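Long-range contacts in transcriptional activator of comK gene (Bacillus halodurans, PDB 2HQB), which probably activates comK expression and, as a membrane lipoprotein related to PnrA-type substrate-binding proteins, may bind a small ligand between its two lobes: residues V8-V12 against A25-L29; L66-H70 against Y234-A238; H127-V131 against N152-F157. One frame throughout, in Å; residues are numbered along the deposited sequence.

Interaction 1: residues V8-V12 against A25-L29; sequences VGLLV and AYEGL
V8, L10 and V12 pack against A25, Y26 and L29 as the first half of a beta-alpha-beta crossover, in which strand 7-11 leads through helix 23-35 to the adjacent parallel strand 39-43. The crossover belongs to the Rossmann-like lobe expected of a type 1 periplasmic-binding-protein fold. Strand and helix run almost exactly antiparallel, their short axes at 173° and 9.8 Å apart at closest approach, so the helix lies lengthwise over one face of the sheet. The evidence for the facing is in the side-chain directions: the CB atoms of V8, L10 and V12 point toward the helix, while L11 turns to the other face, where it meets R55, I56 and L59 of helix 49-61.

The contact is apolar. L10 holds its middle. With CG anti to the backbone N (chi1 171°), it extends to the helix beside A25, and its CD2 comes 3.8 Å from A25 CB. The methyl is also 3.7 Å from A25 O, a carbonyl that accepts the helical bond from L29 N. One turn on, L29 sends its two methyls down to the strand: L29 CD2 rests 3.9 Å from L10 CB. L29 CD1 lies 4.1 Å from V8 CG1, where the two side chains overlap, running opposite ways. Y234 of helix 230-240 packs on both L10 and A25, which ties this layer to a later part of the chain.

At the far end the phenol end of Y26 comes close to V12, the two side chains lying roughly perpendicular. V12 CG1 sits at the edge of the phenol ring, near its plane, 4.0 Å from Y26 CE2 and 3.4 Å from Y26 OH.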
loop_
_atom_site.group_PDB
_atom_site.type_symbol
_atom_site.label_atom_id
_atom_site.label_comp_id
_atom_site.label_asym_id
_atom_site.label_seq_id
_atom_site.Cartn_x
_atom_site.Cartn_y
_atom_site.Cartn_z
ATOM N N VAL A 8 6.229 -5.468 -21.470
ATOM C CA VAL A 8 5.550 -5.835 -20.234
ATOM C C VAL A 8 4.079 -6.187 -20.229
ATOM O O VAL A 8 3.246 -5.514 -20.818
ATOM C CB VAL A 8 5.761 -4.750 -19.191
ATOM C CG1 VAL A 8 5.580 -5.333 -17.787
ATOM C CG2 VAL A 8 7.137 -4.135 -19.366
ATOM N N GLY A 9 3.771 -7.280 -19.550
ATOM C CA GLY A 9 2.390 -7.708 -19.408
ATOM C C GLY A 9 1.947 -7.572 -17.939
ATOM O O GLY A 9 2.784 -7.594 -17.008
ATOM N N LEU A 10 0.646 -7.393 -17.723
ATOM C CA LEU A 10 0.123 -7.303 -16.375
ATOM C C LEU A 10 -1.111 -8.166 -16.247
ATOM O O LEU A 10 -2.017 -8.105 -17.072
ATOM C CB LEU A 10 -0.234 -5.859 -15.997
ATOM C CG LEU A 10 -0.996 -5.682 -14.662
ATOM C CD1 LEU A 10 -0.148 -6.205 -13.518
ATOM C CD2 LEU A 10 -1.338 -4.224 -14.447
ATOM N N LEU A 11 -1.128 -9.010 -15.235
ATOM C CA LEU A 11 -2.306 -9.810 -15.000
ATOM C C LEU A 11 -2.935 -9.130 -13.798
ATOM O O LEU A 11 -2.238 -8.717 -12.878
ATOM C CB LEU A 11 -1.962 -11.244 -14.646
ATOM C CG LEU A 11 -1.314 -12.113 -15.712
ATOM C CD1 LEU A 11 -1.337 -13.501 -15.191
ATOM C CD2 LEU A 11 -2.061 -12.014 -17.063
ATOM N N VAL A 12 -4.254 -8.989 -13.819
ATOM C CA VAL A 12 -4.960 -8.357 -12.727
ATOM C C VAL A 12 -6.248 -9.159 -12.471
ATOM O O VAL A 12 -6.799 -9.778 -13.378
ATOM C CB VAL A 12 -5.200 -6.893 -13.076
ATOM C CG1 VAL A 12 -6.411 -6.732 -13.937
ATOM C CG2 VAL A 12 -5.289 -6.106 -11.855
ATOM N N ALA A 25 -2.170 -0.328 -10.227
ATOM C CA ALA A 25 -1.384 -1.195 -11.097
ATOM C C ALA A 25 -1.555 -0.725 -12.544
ATOM O O ALA A 25 -0.603 -0.772 -13.317
ATOM C CB ALA A 25 -1.818 -2.639 -10.974
ATOM N N TYR A 26 -2.768 -0.288 -12.907
ATOM C CA TYR A 26 -3.049 0.233 -14.251
ATOM C C TYR A 26 -2.171 1.463 -14.481
ATOM O O TYR A 26 -1.519 1.611 -15.506
ATOM C CB TYR A 26 -4.521 0.651 -14.394
ATOM C CG TYR A 26 -5.500 -0.494 -14.363
ATOM C CD1 TYR A 26 -6.812 -0.312 -13.980
ATOM C CD2 TYR A 26 -5.097 -1.768 -14.641
ATOM C CE1 TYR A 26 -7.680 -1.391 -13.862
ATOM C CE2 TYR A 26 -5.949 -2.823 -14.526
ATOM C CZ TYR A 26 -7.227 -2.636 -14.132
ATOM O OH TYR A 26 -8.013 -3.745 -13.960
ATOM N N GLU A 27 -2.158 2.377 -13.536
ATOM C CA GLU A 27 -1.312 3.512 -13.757
ATOM C C GLU A 27 0.146 3.104 -13.782
ATOM O O GLU A 27 0.938 3.740 -14.451
ATOM C CB GLU A 27 -1.565 4.612 -12.725
ATOM C CG GLU A 27 -1.468 4.250 -11.300
ATOM C CD GLU A 27 -2.259 5.231 -10.437
ATOM O OE1 GLU A 27 -1.808 5.513 -9.288
ATOM O OE2 GLU A 27 -3.334 5.702 -10.913
ATOM N N GLY A 28 0.485 2.024 -13.081
ATOM C CA GLY A 28 1.858 1.549 -13.037
ATOM C C GLY A 28 2.271 1.068 -14.410
ATOM O O GLY A 28 3.305 1.460 -14.924
ATOM N N LEU A 29 1.456 0.208 -15.007
ATOM C CA LEU A 29 1.753 -0.293 -16.337
ATOM C C LEU A 29 1.789 0.899 -17.303
ATOM O O LEU A 29 2.640 0.957 -18.168
ATOM C CB LEU A 29 0.698 -1.317 -16.785
ATOM C CG LEU A 29 1.056 -2.135 -18.037
ATOM C CD1 LEU A 29 2.197 -3.074 -17.699
ATOM C CD2 LEU A 29 -0.132 -2.927 -18.549
#

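Interaction 2: residues L66-H70 against Y234-A238; sequences LIFGH and YVLVA
F68 and Y234 carry the aromatic part of the contact. Their ring centroids are 4.6 Å apart and the planes meet at 32°, an oblique pairing. Y234 offers one side of its ring rather than its centre: CD2 and CE2 hang over a face of F68, with Y234 CE2 3.6 Å from F68 CG. H70 completes a three-ring cluster. Its CG is anti to the backbone N (chi1 -155°), which swings the imidazole to the phenol end of Y234, and F93 packs on both H70 and Y234.

The polar approach is confined to that end. H70 ND1 lies in the plane of the phenol ring, at its edge, 2.7 Å from Y234 OH.

Apolar contacts with aliphatic groups follow the strand back. V237 CG1 comes 3.9 Å from F68 CZ, and L66 CD2 is 4.2 Å from A238 CB, next to the helix backbone. Shortening F68 to an alanine is likely to leave Y234 CE2 and V237 CG1 without the ring they pack on.

Every touching residue is buried. The axes are 11.0 Å apart at 150°, so helix 230-240, distant in sequence, covers strand 66-69 of the parallel sheet of this lobe. This helix-on-sheet layering is characteristic of the alpha/beta lobes of type 1 periplasmic-binding-protein folds.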
loop_
_atom_site.group_PDB
_atom_site.type_symbol
_atom_site.label_atom_id
_atom_site.label_comp_id
_atom_site.label_asym_id
_atom_site.label_seq_id
_atom_site.Cartn_x
_atom_site.Cartn_y
_atom_site.Cartn_z
ATOM N N LEU A 66 8.425 -9.719 -19.672
ATOM C CA LEU A 66 8.311 -9.361 -18.245
ATOM C C LEU A 66 6.811 -9.342 -17.865
ATOM O O LEU A 66 6.039 -8.531 -18.382
ATOM C CB LEU A 66 8.918 -7.995 -17.955
ATOM C CG LEU A 66 8.941 -7.619 -16.466
ATOM C CD1 LEU A 66 9.823 -8.592 -15.692
ATOM C CD2 LEU A 66 9.474 -6.208 -16.302
ATOM N N ILE A 67 6.406 -10.236 -16.970
ATOM C CA ILE A 67 5.004 -10.333 -16.569
ATOM C C ILE A 67 4.712 -10.032 -15.092
ATOM O O ILE A 67 5.268 -10.674 -14.200
ATOM C CB ILE A 67 4.484 -11.741 -16.885
ATOM C CG1 ILE A 67 4.228 -11.856 -18.378
ATOM C CG2 ILE A 67 3.220 -12.048 -16.095
ATOM C CD1 ILE A 67 3.798 -13.243 -18.786
ATOM N N PHE A 68 3.840 -9.054 -14.835
ATOM C CA PHE A 68 3.453 -8.717 -13.454
ATOM C C PHE A 68 2.110 -9.347 -13.085
ATOM O O PHE A 68 1.254 -9.587 -13.943
ATOM C CB PHE A 68 3.326 -7.223 -13.248
ATOM C CG PHE A 68 4.629 -6.502 -13.185
ATOM C CD1 PHE A 68 5.182 -5.940 -14.323
ATOM C CD2 PHE A 68 5.262 -6.301 -11.961
ATOM C CE1 PHE A 68 6.319 -5.188 -14.251
ATOM C CE2 PHE A 68 6.421 -5.544 -11.873
ATOM C CZ PHE A 68 6.945 -4.983 -13.022
ATOM N N GLY A 69 1.954 -9.628 -11.799
ATOM C CA GLY A 69 0.731 -10.233 -11.271
ATOM C C GLY A 69 0.355 -9.389 -10.070
ATOM O O GLY A 69 1.062 -9.368 -9.061
ATOM N N HIS A 70 -0.754 -8.676 -10.166
ATOM C CA HIS A 70 -1.095 -7.810 -9.077
ATOM C C HIS A 70 -1.897 -8.513 -8.015
ATOM O O HIS A 70 -3.126 -8.621 -8.092
ATOM C CB HIS A 70 -1.836 -6.602 -9.585
ATOM C CG HIS A 70 -1.703 -5.436 -8.682
ATOM N ND1 HIS A 70 -0.475 -4.998 -8.221
ATOM C CD2 HIS A 70 -2.628 -4.606 -8.156
ATOM C CE1 HIS A 70 -0.652 -3.938 -7.452
ATOM N NE2 HIS A 70 -1.948 -3.679 -7.395
ATOM N N TYR A 234 6.320 -0.186 -9.818
ATOM C CA TYR A 234 6.219 -0.912 -11.088
ATOM C C TYR A 234 7.278 -0.430 -12.036
ATOM O O TYR A 234 8.021 -1.211 -12.579
ATOM C CB TYR A 234 4.861 -0.730 -11.769
ATOM C CG TYR A 234 3.862 -1.807 -11.438
ATOM C CD1 TYR A 234 3.259 -1.853 -10.191
ATOM C CD2 TYR A 234 3.500 -2.765 -12.375
ATOM C CE1 TYR A 234 2.319 -2.817 -9.888
ATOM C CE2 TYR A 234 2.558 -3.732 -12.075
ATOM C CZ TYR A 234 1.973 -3.748 -10.824
ATOM O OH TYR A 234 1.038 -4.699 -10.478
ATOM N N VAL A 235 7.322 0.874 -12.250
ATOM C CA VAL A 235 8.303 1.460 -13.131
ATOM C C VAL A 235 9.685 1.056 -12.604
ATOM O O VAL A 235 10.472 0.468 -13.326
ATOM C CB VAL A 235 8.100 3.001 -13.182
ATOM C CG1 VAL A 235 9.211 3.673 -13.953
ATOM C CG2 VAL A 235 6.748 3.301 -13.841
ATOM N N LEU A 236 9.961 1.332 -11.339
ATOM C CA LEU A 236 11.242 0.983 -10.751
ATOM C C LEU A 236 11.700 -0.435 -11.097
ATOM O O LEU A 236 12.804 -0.643 -11.622
ATOM C CB LEU A 236 11.176 1.138 -9.229
ATOM C CG LEU A 236 12.311 0.603 -8.352
ATOM C CD1 LEU A 236 13.648 1.196 -8.832
ATOM C CD2 LEU A 236 12.080 0.996 -6.906
ATOM N N VAL A 237 10.848 -1.405 -10.792
ATOM C CA VAL A 237 11.140 -2.814 -11.027
ATOM C C VAL A 237 11.283 -3.161 -12.509
ATOM O O VAL A 237 11.992 -4.081 -12.855
ATOM C CB VAL A 237 10.039 -3.687 -10.365
ATOM C CG1 VAL A 237 10.159 -5.134 -10.801
ATOM C CG2 VAL A 237 10.138 -3.557 -8.830
ATOM N N ALA A 238 10.621 -2.419 -13.386
ATOM C CA ALA A 238 10.694 -2.669 -14.831
ATOM C C ALA A 238 11.979 -2.056 -15.435
ATOM O O ALA A 238 12.397 -2.382 -16.561
ATOM C CB ALA A 238 9.460 -2.070 -15.515
#

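Interaction 3: residues H127-V131 against N152-F157; sequences HKVGV and NESEAF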
loop_
_atom_site.group_PDB
_atom_site.type_symbol
_atom_site.label_atom_id
_atom_site.label_comp_id
_atom_site.label_asym_id
_atom_site.label_seq_id
_atom_site.Cartn_x
_atom_site.Cartn_y
_atom_site.Cartn_z
ATOM N N HIS A 127 -6.934 12.620 22.970
ATOM C CA HIS A 127 -5.843 11.675 23.157
ATOM C C HIS A 127 -6.345 10.239 23.008
ATOM O O HIS A 127 -5.949 9.340 23.754
ATOM C CB HIS A 127 -5.220 11.894 24.523
ATOM C CG HIS A 127 -4.331 13.089 24.561
ATOM N ND1 HIS A 127 -4.664 14.269 23.933
ATOM C CD2 HIS A 127 -3.095 13.268 25.080
ATOM C CE1 HIS A 127 -3.666 15.125 24.055
ATOM N NE2 HIS A 127 -2.703 14.541 24.746
ATOM N N LYS A 128 -7.240 10.058 22.036
ATOM C CA LYS A 128 -7.838 8.770 21.711
ATOM C C LYS A 128 -7.877 8.586 20.190
ATOM O O LYS A 128 -8.744 9.154 19.513
ATOM C CB LYS A 128 -9.255 8.681 22.266
ATOM C CG LYS A 128 -9.311 8.478 23.762
ATOM C CD LYS A 128 -10.758 8.211 24.172
ATOM C CE LYS A 128 -10.897 7.818 25.630
ATOM N NZ LYS A 128 -12.324 7.556 25.952
ATOM N N VAL A 129 -6.945 7.795 19.661
ATOM C CA VAL A 129 -6.869 7.538 18.229
ATOM C C VAL A 129 -7.303 6.106 17.959
ATOM O O VAL A 129 -7.236 5.253 18.851
ATOM C CB VAL A 129 -5.459 7.678 17.736
ATOM C CG1 VAL A 129 -4.887 8.994 18.186
ATOM C CG2 VAL A 129 -4.633 6.519 18.262
ATOM N N GLY A 130 -7.736 5.842 16.726
ATOM C CA GLY A 130 -8.181 4.501 16.383
ATOM C C GLY A 130 -7.876 3.991 14.980
ATOM O O GLY A 130 -7.814 4.755 14.000
ATOM N N VAL A 131 -7.672 2.677 14.903
ATOM C CA VAL A 131 -7.425 2.004 13.652
ATOM C C VAL A 131 -8.564 1.048 13.362
ATOM O O VAL A 131 -8.922 0.269 14.238
ATOM C CB VAL A 131 -6.167 1.126 13.690
ATOM C CG1 VAL A 131 -6.025 0.371 12.353
ATOM C CG2 VAL A 131 -4.966 1.957 13.913
ATOM N N ASN A 152 2.499 11.382 22.841
ATOM C CA ASN A 152 1.262 12.005 23.224
ATOM C C ASN A 152 0.645 11.004 24.154
ATOM O O ASN A 152 -0.272 11.295 24.917
ATOM C CB ASN A 152 0.393 12.131 21.987
ATOM C CG ASN A 152 -0.763 13.051 22.178
ATOM O OD1 ASN A 152 -1.890 12.738 21.777
ATOM N ND2 ASN A 152 -0.504 14.214 22.778
ATOM N N GLU A 153 1.176 9.797 24.061
ATOM C CA GLU A 153 0.684 8.691 24.846
ATOM C C GLU A 153 -0.842 8.675 24.799
ATOM O O GLU A 153 -1.501 8.735 25.829
ATOM C CB GLU A 153 1.194 8.818 26.273
ATOM C CG GLU A 153 2.694 8.603 26.351
ATOM C CD GLU A 153 3.239 8.698 27.763
ATOM O OE1 GLU A 153 2.714 7.980 28.644
ATOM O OE2 GLU A 153 4.193 9.484 27.985
ATOM N N SER A 154 -1.406 8.606 23.597
ATOM C CA SER A 154 -2.855 8.557 23.440
ATOM C C SER A 154 -3.320 7.100 23.392
ATOM O O SER A 154 -2.754 6.279 22.676
ATOM C CB SER A 154 -3.278 9.249 22.143
ATOM O OG SER A 154 -2.605 10.476 21.991
ATOM N N GLU A 155 -4.350 6.777 24.159
ATOM C CA GLU A 155 -4.890 5.427 24.152
ATOM C C GLU A 155 -5.397 5.101 22.738
ATOM O O GLU A 155 -6.321 5.760 22.236
ATOM C CB GLU A 155 -6.047 5.301 25.148
ATOM C CG GLU A 155 -6.953 4.143 24.840
ATOM C CD GLU A 155 -7.772 3.673 26.026
ATOM O OE1 GLU A 155 -8.559 4.480 26.594
ATOM O OE2 GLU A 155 -7.625 2.471 26.377
ATOM N N ALA A 156 -4.799 4.076 22.117
ATOM C CA ALA A 156 -5.150 3.644 20.760
ATOM C C ALA A 156 -6.220 2.552 20.689
ATOM O O ALA A 156 -6.175 1.578 21.413
ATOM C CB ALA A 156 -3.892 3.184 20.032
ATOM N N PHE A 157 -7.194 2.729 19.810
ATOM C CA PHE A 157 -8.236 1.733 19.652
ATOM C C PHE A 157 -8.117 1.042 18.308
ATOM O O PHE A 157 -8.142 1.687 17.265
ATOM C CB PHE A 157 -9.613 2.364 19.738
ATOM C CG PHE A 157 -9.953 2.859 21.079
ATOM C CD1 PHE A 157 -9.211 3.878 21.661
ATOM C CD2 PHE A 157 -11.045 2.350 21.755
ATOM C CE1 PHE A 157 -9.562 4.391 22.904
ATOM C CE2 PHE A 157 -11.403 2.856 23.000
ATOM C CZ PHE A 157 -10.667 3.879 23.576
#
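V129, G130 and V131 run alongside A156 and F157 as neighbouring parallel strands, the segment axes 4.4 Å apart and inclined at 27°. F157 straddles G130 in the usual parallel pattern, giving its N-H to V129 and its carbonyl to V131. The bond from F157 N to V129 O is 2.7 Å long and lies in the carbonyl plane. The next, V131 N to F157 O, measures 2.6 Å, with the donor nearly in line with the C=O. Toward the start of the strands the pairing slackens: V129 N to E155 O is a weak bond of 3.3 Å. G130 makes its own backbone bonds on the other side, to V184 and Y186.

K128, E155 and F157 share one face of the sheet. The extended K128 chain passes the F157 ring obliquely, its CG 4.2 Å from F157 CE1. K128 and E155 extend in the same direction, yet K128 NZ stays 4.9 Å from E155 OE1 and is bonded instead to the carbonyl of E180. On the other face V129 CG2 meets A156 CB at 3.8 Å, beneath helix 139-150, which links the two strands in a beta-alpha-beta unit. Beyond the strands, the N152 side chain lies over one face of the H127 imidazole.

Since the firm bonds are all main chain to main chain, the join of edge strand 155-160 to strand 128-133 rests mainly on the backbone, while K128 and E155 are likely to add only a mild electrostatic attraction.

Overall arrangement
Interactions 1 and 2 are buried contacts in one lobe, their centres 7 Å apart. Each lays a helix on a strand of the same parallel sheet, and strands 7-11 and 66-69 are neighbours there, joined by probable hydrogen bonds such as F68 N to G9 O (2.8 Å). Interaction 1 is aliphatic for the most part; interaction 2 turns aromatic, with a polar approach at one end. Interaction 3 lies about 38 Å from both, centre to centre, across the middle of the chain in the second, mixed sheet. It pairs strand with strand at a sheet edge, is only partly buried, and relies on backbone hydrogen bonds where the other two rely on side-chain packing.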